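Local coordinates for putative transcriptional regulator TRANSCRIPTION REGULATOR protein (Rhizobium meliloti, PDB 5NLA), which binds the second messenger c-di-GMP by a PilZ-like mechanism and, as an AraC-like transcriptional activator, regulates extracellular polysaccharide production, at residues A[124-129]-A[169-174]; A[148-153]-A[191-196]; A[199-204]-A[228-233]. All coordinates share one frame; numbering follows the deposited sequence.

Contact 1 of 3, residues A[124-129]-A[169-174]; sequences WNVGLF and ILLFMP
Asn125 and Phe172 meet side by side on one face of the sheet, and this is the close-packed part of the contact. The Asn125 amide lies nearly parallel to the Phe172 ring, the planes 12° apart, with ND2 above one face and toward the rim, 3.2 Å from ring atom CE1. With CG anti to the backbone N (chi1 -162°), the Asn125 amide is carried across to the partner strand. There ND2 donates to Leu171 O at 3.1 Å, from above the carbonyl plane. Leu171 O also accepts from Val126 N at 2.9 Å, so two donors grip it. Next along this face, Leu170 CD2 sits over the bare backbone of Gly127, 3.4 Å from its CA.

On the other face the strands meet through more spaced apolar contacts. Met173 bends at chi3, and its CE rests 3.9 Å from Val126 CG2. Leu128 CB meets Ile169 CG2 at 3.7 Å. Helix 196-211 covers Leu128, Ile169 and Leu171 on this side. Solvent comes nearer at partly exposed Pro174, where Trp124 NE1 hydrogen-bonds to Tyr175 O. Six backbone hydrogen bonds join Trp124, Val126 and Leu128 to Met173, Leu171 and Ile169. This is the ladder of two neighbouring strands deep within a seven-stranded antiparallel sheet.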
loop_
_atom_site.group_PDB
_atom_site.type_symbol
_atom_site.label_atom_id
_atom_site.label_comp_id
_atom_site.label_asym_id
_atom_site.label_seq_id
_atom_site.Cartn_x
_atom_site.Cartn_y
_atom_site.Cartn_z
ATOM N N TRP A 124 0.381 -1.567 3.904
ATOM C CA TRP A 124 1.711 -0.994 4.078
ATOM C C TRP A 124 2.326 -0.956 2.681
ATOM O O TRP A 124 2.405 -1.974 1.996
ATOM C CB TRP A 124 2.558 -1.863 4.998
ATOM C CG TRP A 124 1.889 -2.224 6.284
ATOM C CD1 TRP A 124 1.257 -3.385 6.566
ATOM C CD2 TRP A 124 1.790 -1.414 7.460
ATOM N NE1 TRP A 124 0.763 -3.352 7.844
ATOM C CE2 TRP A 124 1.076 -2.152 8.414
ATOM C CE3 TRP A 124 2.229 -0.129 7.794
ATOM C CZ2 TRP A 124 0.796 -1.665 9.679
ATOM C CZ3 TRP A 124 1.941 0.365 9.053
ATOM C CH2 TRP A 124 1.237 -0.407 9.985
ATOM N N ASN A 125 2.724 0.225 2.245
ATOM C CA ASN A 125 3.279 0.412 0.912
ATOM C C ASN A 125 4.783 0.600 1.053
ATOM O O ASN A 125 5.251 1.469 1.800
ATOM C CB ASN A 125 2.632 1.642 0.258
ATOM C CG ASN A 125 2.786 1.694 -1.265
ATOM O OD1 ASN A 125 2.557 2.746 -1.853
ATOM N ND2 ASN A 125 3.143 0.589 -1.900
ATOM N N VAL A 126 5.531 -0.250 0.370
ATOM C CA VAL A 126 6.969 -0.064 0.220
ATOM C C VAL A 126 7.260 -0.009 -1.260
ATOM O O VAL A 126 6.766 -0.846 -2.016
ATOM C CB VAL A 126 7.735 -1.205 0.878
ATOM C CG1 VAL A 126 9.169 -1.269 0.378
ATOM C CG2 VAL A 126 7.687 -1.025 2.388
ATOM N N GLY A 127 8.037 0.982 -1.678
ATOM C CA GLY A 127 8.288 1.197 -3.103
ATOM C C GLY A 127 9.735 1.519 -3.376
ATOM O O GLY A 127 10.287 2.417 -2.751
ATOM N N LEU A 128 10.332 0.778 -4.307
ATOM C CA LEU A 128 11.717 0.972 -4.732
ATOM C C LEU A 128 11.757 1.649 -6.086
ATOM O O LEU A 128 11.054 1.219 -6.983
ATOM C CB LEU A 128 12.388 -0.383 -4.891
ATOM C CG LEU A 128 13.827 -0.396 -5.397
ATOM C CD1 LEU A 128 14.744 0.320 -4.415
ATOM C CD2 LEU A 128 14.251 -1.841 -5.610
ATOM N N PHE A 129 12.623 2.645 -6.256
ATOM C CA PHE A 129 12.800 3.310 -7.559
ATOM C C PHE A 129 14.014 2.739 -8.284
ATOM O O PHE A 129 15.126 2.749 -7.742
ATOM C CB PHE A 129 12.968 4.824 -7.380
ATOM C CG PHE A 129 11.674 5.553 -7.124
ATOM C CD1 PHE A 129 10.888 5.243 -6.023
ATOM C CD2 PHE A 129 11.245 6.548 -7.975
ATOM C CE1 PHE A 129 9.695 5.905 -5.788
ATOM C CE2 PHE A 129 10.055 7.210 -7.751
ATOM C CZ PHE A 129 9.276 6.892 -6.655
ATOM N N ILE A 169 9.291 -0.561 -8.424
ATOM C CA ILE A 169 8.662 -1.807 -8.014
ATOM C C ILE A 169 8.059 -1.571 -6.616
ATOM O O ILE A 169 8.744 -1.101 -5.695
ATOM C CB ILE A 169 9.629 -3.012 -8.132
ATOM C CG1 ILE A 169 8.889 -4.329 -7.844
ATOM C CG2 ILE A 169 10.847 -2.855 -7.234
ATOM C CD1 ILE A 169 9.502 -5.539 -8.524
ATOM N N LEU A 170 6.757 -1.835 -6.499
ATOM C CA LEU A 170 5.964 -1.491 -5.313
ATOM C C LEU A 170 5.402 -2.743 -4.625
ATOM O O LEU A 170 4.790 -3.586 -5.279
ATOM C CB LEU A 170 4.783 -0.611 -5.720
ATOM C CG LEU A 170 4.985 0.793 -6.307
ATOM C CD1 LEU A 170 3.615 1.372 -6.649
ATOM C CD2 LEU A 170 5.726 1.717 -5.349
ATOM N N LEU A 171 5.604 -2.842 -3.310
ATOM C CA LEU A 171 4.982 -3.875 -2.466
ATOM C C LEU A 171 3.803 -3.275 -1.697
ATOM O O LEU A 171 3.940 -2.241 -1.028
ATOM C CB LEU A 171 5.980 -4.416 -1.436
ATOM C CG LEU A 171 7.345 -4.896 -1.917
ATOM C CD1 LEU A 171 8.230 -5.258 -0.733
ATOM C CD2 LEU A 171 7.186 -6.078 -2.852
ATOM N N PHE A 172 2.650 -3.923 -1.800
ATOM C CA PHE A 172 1.493 -3.572 -0.992
ATOM C C PHE A 172 1.216 -4.784 -0.111
ATOM O O PHE A 172 0.917 -5.859 -0.610
ATOM C CB PHE A 172 0.282 -3.274 -1.862
ATOM C CG PHE A 172 0.422 -2.054 -2.738
ATOM C CD1 PHE A 172 0.121 -0.790 -2.244
ATOM C CD2 PHE A 172 0.779 -2.176 -4.094
ATOM C CE1 PHE A 172 0.223 0.339 -3.058
ATOM C CE2 PHE A 172 0.867 -1.053 -4.918
ATOM C CZ PHE A 172 0.594 0.208 -4.399
ATOM N N MET A 173 1.344 -4.593 1.200
ATOM C CA MET A 173 1.231 -5.670 2.186
ATOM C C MET A 173 -0.026 -5.401 3.036
ATOM O O MET A 173 -0.172 -4.294 3.574
ATOM C CB MET A 173 2.490 -5.702 3.072
ATOM C CG MET A 173 3.750 -6.248 2.378
ATOM S SD MET A 173 5.343 -5.805 3.111
ATOM C CE MET A 173 5.241 -4.053 2.844
ATOM N N PRO A 174 -0.944 -6.391 3.154
ATOM C CA PRO A 174 -2.167 -6.157 3.935
ATOM C C PRO A 174 -1.872 -5.915 5.414
ATOM O O PRO A 174 -0.939 -6.514 5.943
ATOM C CB PRO A 174 -2.961 -7.453 3.768
ATOM C CG PRO A 174 -2.307 -8.206 2.672
ATOM C CD PRO A 174 -0.890 -7.764 2.623
#

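Contact 2 of 3, residues A[148-153]-A[191-196]; sequences GEFFFR and SVLSGN
Glu149 reaches past Val192 to Ser194 at the edge of the sheet. Its CD packs against Val192 CG1 at 3.8 Å, and OE2 comes within 3.3 Å of Ser194 CB. The other carboxylate oxygen, OE1, accepts a hydrogen bond from Gly146 N, which helps to orient the carboxylate.

Phe150 N donates to Leu193 O at 3.1 Å, on a lone pair and almost straight (175°). Leu193 N returns a hydrogen bond to Phe150 O at 2.8 Å. Leu193 CD1 lies against Phe150 CB at 3.7 Å, while Leu193 O lies at the edge of the ring. The Phe150 ring itself leads away to Leu201 and Ile205. Strand 191-193 is the outermost strand, within this chain, of an antiparallel sheet. It is followed, after Ser194 and the N-cap Gly195, by helix 196-211.

Phe151 and Val192 form an antiparallel non-hydrogen-bonded pair. One face of the Phe151 ring carries Arg153 NH2 over its centre. Phe152 N then hydrogen-bonds to Ser191 O at 2.9 Å, and Ser191 N donates to Phe152 O at 3.2 Å. The Phe152 ring turns an edge to Ser191 OG, which is itself hydrogen-bonded to Ala188 O.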
loop_
_atom_site.group_PDB
_atom_site.type_symbol
_atom_site.label_atom_id
_atom_site.label_comp_id
_atom_site.label_asym_id
_atom_site.label_seq_id
_atom_site.Cartn_x
_atom_site.Cartn_y
_atom_site.Cartn_z
ATOM N N GLY A 148 17.335 3.563 -6.494
ATOM C CA GLY A 148 17.919 2.578 -5.593
ATOM C C GLY A 148 17.525 2.744 -4.147
ATOM O O GLY A 148 18.137 2.130 -3.286
ATOM N N GLU A 149 16.502 3.556 -3.874
ATOM C CA GLU A 149 15.986 3.752 -2.517
ATOM C C GLU A 149 14.522 3.370 -2.444
ATOM O O GLU A 149 13.813 3.410 -3.459
ATOM C CB GLU A 149 16.093 5.214 -2.105
ATOM C CG GLU A 149 17.459 5.835 -2.263
ATOM C CD GLU A 149 17.531 7.172 -1.562
ATOM O OE1 GLU A 149 16.811 8.105 -1.988
ATOM O OE2 GLU A 149 18.286 7.275 -0.570
ATOM N N PHE A 150 14.078 3.040 -1.229
ATOM C CA PHE A 150 12.671 2.755 -0.942
ATOM C C PHE A 150 12.001 3.894 -0.203
ATOM O O PHE A 150 12.618 4.510 0.667
ATOM C CB PHE A 150 12.526 1.546 -0.022
ATOM C CG PHE A 150 13.017 0.266 -0.599
ATOM C CD1 PHE A 150 14.353 -0.078 -0.505
ATOM C CD2 PHE A 150 12.128 -0.624 -1.198
ATOM C CE1 PHE A 150 14.805 -1.281 -1.026
ATOM C CE2 PHE A 150 12.572 -1.831 -1.716
ATOM C CZ PHE A 150 13.917 -2.159 -1.639
ATOM N N PHE A 151 10.728 4.132 -0.508
ATOM C CA PHE A 151 9.841 4.819 0.438
ATOM C C PHE A 151 9.107 3.748 1.238
ATOM O O PHE A 151 8.847 2.650 0.732
ATOM C CB PHE A 151 8.851 5.798 -0.244
ATOM C CG PHE A 151 7.748 5.137 -1.043
ATOM C CD1 PHE A 151 6.611 4.625 -0.420
ATOM C CD2 PHE A 151 7.829 5.055 -2.431
ATOM C CE1 PHE A 151 5.600 4.019 -1.167
ATOM C CE2 PHE A 151 6.818 4.460 -3.181
ATOM C CZ PHE A 151 5.703 3.940 -2.547
ATOM N N PHE A 152 8.794 4.073 2.487
ATOM C CA PHE A 152 7.812 3.324 3.263
ATOM C C PHE A 152 6.675 4.257 3.699
ATOM O O PHE A 152 6.924 5.369 4.166
ATOM C CB PHE A 152 8.459 2.656 4.477
ATOM C CG PHE A 152 7.468 2.236 5.522
ATOM C CD1 PHE A 152 6.678 1.105 5.339
ATOM C CD2 PHE A 152 7.288 2.999 6.670
ATOM C CE1 PHE A 152 5.752 0.733 6.298
ATOM C CE2 PHE A 152 6.361 2.633 7.626
ATOM C CZ PHE A 152 5.594 1.500 7.439
ATOM N N ARG A 153 5.442 3.762 3.571
ATOM C CA ARG A 153 4.225 4.520 3.870
ATOM C C ARG A 153 3.049 3.583 4.153
ATOM O O ARG A 153 2.852 2.598 3.427
ATOM C CB ARG A 153 3.833 5.396 2.662
ATOM C CG ARG A 153 4.354 6.819 2.694
ATOM C CD ARG A 153 3.564 7.705 1.749
ATOM N NE ARG A 153 3.667 7.255 0.368
ATOM C CZ ARG A 153 4.709 7.461 -0.458
ATOM N NH1 ARG A 153 5.825 8.107 -0.071
ATOM N NH2 ARG A 153 4.634 6.988 -1.699
ATOM N N SER A 191 9.082 7.495 5.310
ATOM C CA SER A 191 10.535 7.559 5.425
ATOM C C SER A 191 11.223 6.877 4.251
ATOM O O SER A 191 10.604 6.171 3.453
ATOM C CB SER A 191 10.992 6.968 6.758
ATOM O OG SER A 191 10.386 5.717 6.976
ATOM N N VAL A 192 12.518 7.118 4.151
ATOM C CA VAL A 192 13.339 6.546 3.094
ATOM C C VAL A 192 14.135 5.396 3.684
ATOM O O VAL A 192 14.597 5.474 4.830
ATOM C CB VAL A 192 14.339 7.563 2.503
ATOM C CG1 VAL A 192 14.793 7.112 1.124
ATOM C CG2 VAL A 192 13.717 8.942 2.418
ATOM N N LEU A 193 14.304 4.341 2.894
ATOM C CA LEU A 193 15.180 3.241 3.257
ATOM C C LEU A 193 16.359 3.256 2.302
ATOM O O LEU A 193 16.193 3.045 1.099
ATOM C CB LEU A 193 14.437 1.907 3.205
ATOM C CG LEU A 193 13.008 1.927 3.756
ATOM C CD1 LEU A 193 12.331 0.583 3.512
ATOM C CD2 LEU A 193 13.028 2.284 5.238
ATOM N N SER A 194 17.532 3.575 2.838
ATOM C CA SER A 194 18.795 3.449 2.108
ATOM C C SER A 194 19.865 2.949 3.068
ATOM O O SER A 194 19.763 3.150 4.290
ATOM C CB SER A 194 19.207 4.772 1.451
ATOM O OG SER A 194 19.463 5.776 2.411
ATOM N N GLY A 195 20.870 2.286 2.504
ATOM C CA GLY A 195 21.896 1.579 3.277
ATOM C C GLY A 195 22.074 0.170 2.749
ATOM O O GLY A 195 21.481 -0.201 1.730
ATOM N N ASN A 196 22.904 -0.615 3.430
ATOM C CA ASN A 196 23.083 -2.025 3.059
ATOM C C ASN A 196 21.756 -2.757 3.281
ATOM O O ASN A 196 21.321 -3.532 2.433
ATOM C CB ASN A 196 24.282 -2.702 3.780
ATOM C CG ASN A 196 24.110 -2.801 5.292
ATOM O OD1 ASN A 196 23.265 -2.124 5.885
ATOM N ND2 ASN A 196 24.922 -3.648 5.926
#

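Contact 3 of 3, residues A[199-204]-A[228-233]; sequences DLLANY and RDMVVA
Met230 reaches from helix 220-234 between Leu201 and Tyr204 of helix 196-211. It takes the largest share of the contact. At the root of the side chain, CB meets Leu201 CD1 at 3.5 Å. CG stands anti to the carbonyl carbon (chi1 -77°), and from there the chain runs extended toward helix 196-211. SD passes Leu201 CD1 at 3.9 Å and then reaches Tyr204, where it is 3.6 Å from CB. It is 4.5 Å from the centroid of the Tyr204 ring, 42° off the ring normal. This is a Met-aromatic contact with an oblique approach. At the tip, CE touches Tyr204 CB and also lies 3.6 Å from Tyr204 CG. CE also comes to 4.4 Å from Leu200 CG, near the exposed side of the helix.

The Met230 and Tyr204 side chains cross at about a right angle. Leu201 CD1 also reaches Val231 CG2, more loosely, at 4.4 Å. Leu201 is buried and also touches Phe150 of the sheet. The Tyr204 side chain extends the contact along the second helix, touching Ile223 and Ile227. The short helical segments run antiparallel at 155°, their axes 10.0 Å apart. The arrangement is an antiparallel helix pair, held by apolar side chains, packed beside the antiparallel sheet.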
loop_
_atom_site.group_PDB
_atom_site.type_symbol
_atom_site.label_atom_id
_atom_site.label_comp_id
_atom_site.label_asym_id
_atom_site.label_seq_id
_atom_site.Cartn_x
_atom_site.Cartn_y
_atom_site.Cartn_z
ATOM N N ASP A 199 19.800 -2.022 0.414
ATOM C CA ASP A 199 20.463 -2.731 -0.692
ATOM C C ASP A 199 20.112 -4.219 -0.664
ATOM O O ASP A 199 19.853 -4.811 -1.708
ATOM C CB ASP A 199 21.999 -2.566 -0.656
ATOM C CG ASP A 199 22.510 -1.330 -1.424
ATOM O OD1 ASP A 199 21.732 -0.645 -2.114
ATOM O OD2 ASP A 199 23.723 -1.045 -1.347
ATOM N N LEU A 200 20.099 -4.800 0.535
ATOM C CA LEU A 200 19.726 -6.202 0.756
ATOM C C LEU A 200 18.332 -6.490 0.240
ATOM O O LEU A 200 18.132 -7.433 -0.530
ATOM C CB LEU A 200 19.776 -6.536 2.255
ATOM C CG LEU A 200 19.304 -7.923 2.713
ATOM C CD1 LEU A 200 20.233 -8.993 2.162
ATOM C CD2 LEU A 200 19.229 -7.996 4.231
ATOM N N LEU A 201 17.378 -5.675 0.692
ATOM C CA LEU A 201 15.984 -5.785 0.273
ATOM C C LEU A 201 15.845 -5.577 -1.232
ATOM O O LEU A 201 15.069 -6.283 -1.886
ATOM C CB LEU A 201 15.117 -4.782 1.033
ATOM C CG LEU A 201 13.611 -4.710 0.731
ATOM C CD1 LEU A 201 12.867 -5.977 1.144
ATOM C CD2 LEU A 201 13.022 -3.502 1.432
ATOM N N ALA A 202 16.595 -4.620 -1.778
ATOM C CA ALA A 202 16.589 -4.378 -3.217
ATOM C C ALA A 202 17.073 -5.609 -3.965
ATOM O O ALA A 202 16.428 -6.049 -4.916
ATOM C CB ALA A 202 17.446 -3.173 -3.564
ATOM N N ASN A 203 18.195 -6.172 -3.512
ATOM C CA ASN A 203 18.766 -7.385 -4.118
ATOM C C ASN A 203 17.749 -8.529 -4.156
ATOM O O ASN A 203 17.600 -9.195 -5.185
ATOM C CB ASN A 203 20.022 -7.858 -3.364
ATOM C CG ASN A 203 21.226 -6.936 -3.546
ATOM O OD1 ASN A 203 21.289 -6.139 -4.487
ATOM N ND2 ASN A 203 22.202 -7.055 -2.640
ATOM N N TYR A 204 17.055 -8.749 -3.039
ATOM C CA TYR A 204 16.069 -9.817 -2.957
ATOM C C TYR A 204 14.918 -9.573 -3.916
ATOM O O TYR A 204 14.510 -10.483 -4.635
ATOM C CB TYR A 204 15.525 -9.976 -1.530
ATOM C CG TYR A 204 14.671 -11.222 -1.363
ATOM C CD1 TYR A 204 15.248 -12.494 -1.396
ATOM C CD2 TYR A 204 13.288 -11.135 -1.204
ATOM C CE1 TYR A 204 14.474 -13.635 -1.262
ATOM C CE2 TYR A 204 12.510 -12.277 -1.063
ATOM C CZ TYR A 204 13.108 -13.523 -1.093
ATOM O OH TYR A 204 12.345 -14.659 -0.959
ATOM N N ARG A 228 8.561 -9.788 4.526
ATOM C CA ARG A 228 8.085 -9.222 5.797
ATOM C C ARG A 228 9.270 -8.889 6.717
ATOM O O ARG A 228 9.392 -7.760 7.195
ATOM C CB ARG A 228 7.113 -10.179 6.500
ATOM C CG ARG A 228 6.525 -9.643 7.800
ATOM C CD ARG A 228 5.837 -10.732 8.594
ATOM N NE ARG A 228 6.773 -11.721 9.131
ATOM C CZ ARG A 228 6.435 -12.941 9.564
ATOM N NH1 ARG A 228 5.172 -13.368 9.523
ATOM N NH2 ARG A 228 7.375 -13.753 10.040
ATOM N N ASP A 229 10.137 -9.872 6.943
ATOM C CA ASP A 229 11.275 -9.706 7.846
ATOM C C ASP A 229 12.228 -8.602 7.362
ATOM O O ASP A 229 12.567 -7.693 8.127
ATOM C CB ASP A 229 12.011 -11.045 8.062
ATOM C CG ASP A 229 11.184 -12.051 8.884
ATOM O OD1 ASP A 229 10.000 -11.766 9.203
ATOM O OD2 ASP A 229 11.716 -13.132 9.216
ATOM N N MET A 230 12.627 -8.670 6.090
ATOM C CA MET A 230 13.433 -7.618 5.470
ATOM C C MET A 230 12.804 -6.218 5.649
ATOM O O MET A 230 13.505 -5.264 6.011
ATOM C CB MET A 230 13.648 -7.896 3.974
ATOM C CG MET A 230 14.681 -8.952 3.654
ATOM S SD MET A 230 14.775 -9.315 1.898
ATOM C CE MET A 230 15.943 -10.653 1.941
ATOM N N VAL A 231 11.498 -6.098 5.411
ATOM C CA VAL A 231 10.828 -4.798 5.507
ATOM C C VAL A 231 10.876 -4.273 6.933
ATOM O O VAL A 231 11.347 -3.163 7.185
ATOM C CB VAL A 231 9.362 -4.854 5.019
ATOM C CG1 VAL A 231 8.555 -3.657 5.517
ATOM C CG2 VAL A 231 9.312 -4.910 3.494
ATOM N N VAL A 232 10.389 -5.077 7.860
ATOM C CA VAL A 232 10.326 -4.671 9.255
ATOM C C VAL A 232 11.732 -4.358 9.836
ATOM O O VAL A 232 11.879 -3.450 10.663
ATOM C CB VAL A 232 9.521 -5.714 10.082
ATOM C CG1 VAL A 232 10.305 -6.999 10.313
ATOM C CG2 VAL A 232 9.076 -5.130 11.403
ATOM N N ALA A 233 12.752 -5.086 9.374
ATOM C CA ALA A 233 14.161 -4.777 9.689
ATOM C C ALA A 233 14.636 -3.423 9.135
ATOM O O ALA A 233 15.332 -2.688 9.828
ATOM C CB ALA A 233 15.074 -5.887 9.189
#

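Contacts 1 and 2 belong to one sheet. Strand 124-129 neighbours strand 150-154, and Asn125 N probably hydrogen-bonds to Arg153 O between them. Contact 1 is in the core, its centre about 6 Å from the centre of the chain, and nearly all its residues are buried. Contact 2 is at the sheet's edge and is partly buried, with Glu149 and Ser194 at its more exposed end. The centre of contact 3 also lies farther out, about 16 Å from the centre of the chain. It joins helices and relies on apolar and sulfur-aromatic packing instead of a backbone ladder. Phe150 and Leu201 tie contacts 2 and 3 together, while Val126 and Met173 meet Val231 between contacts 1 and 3.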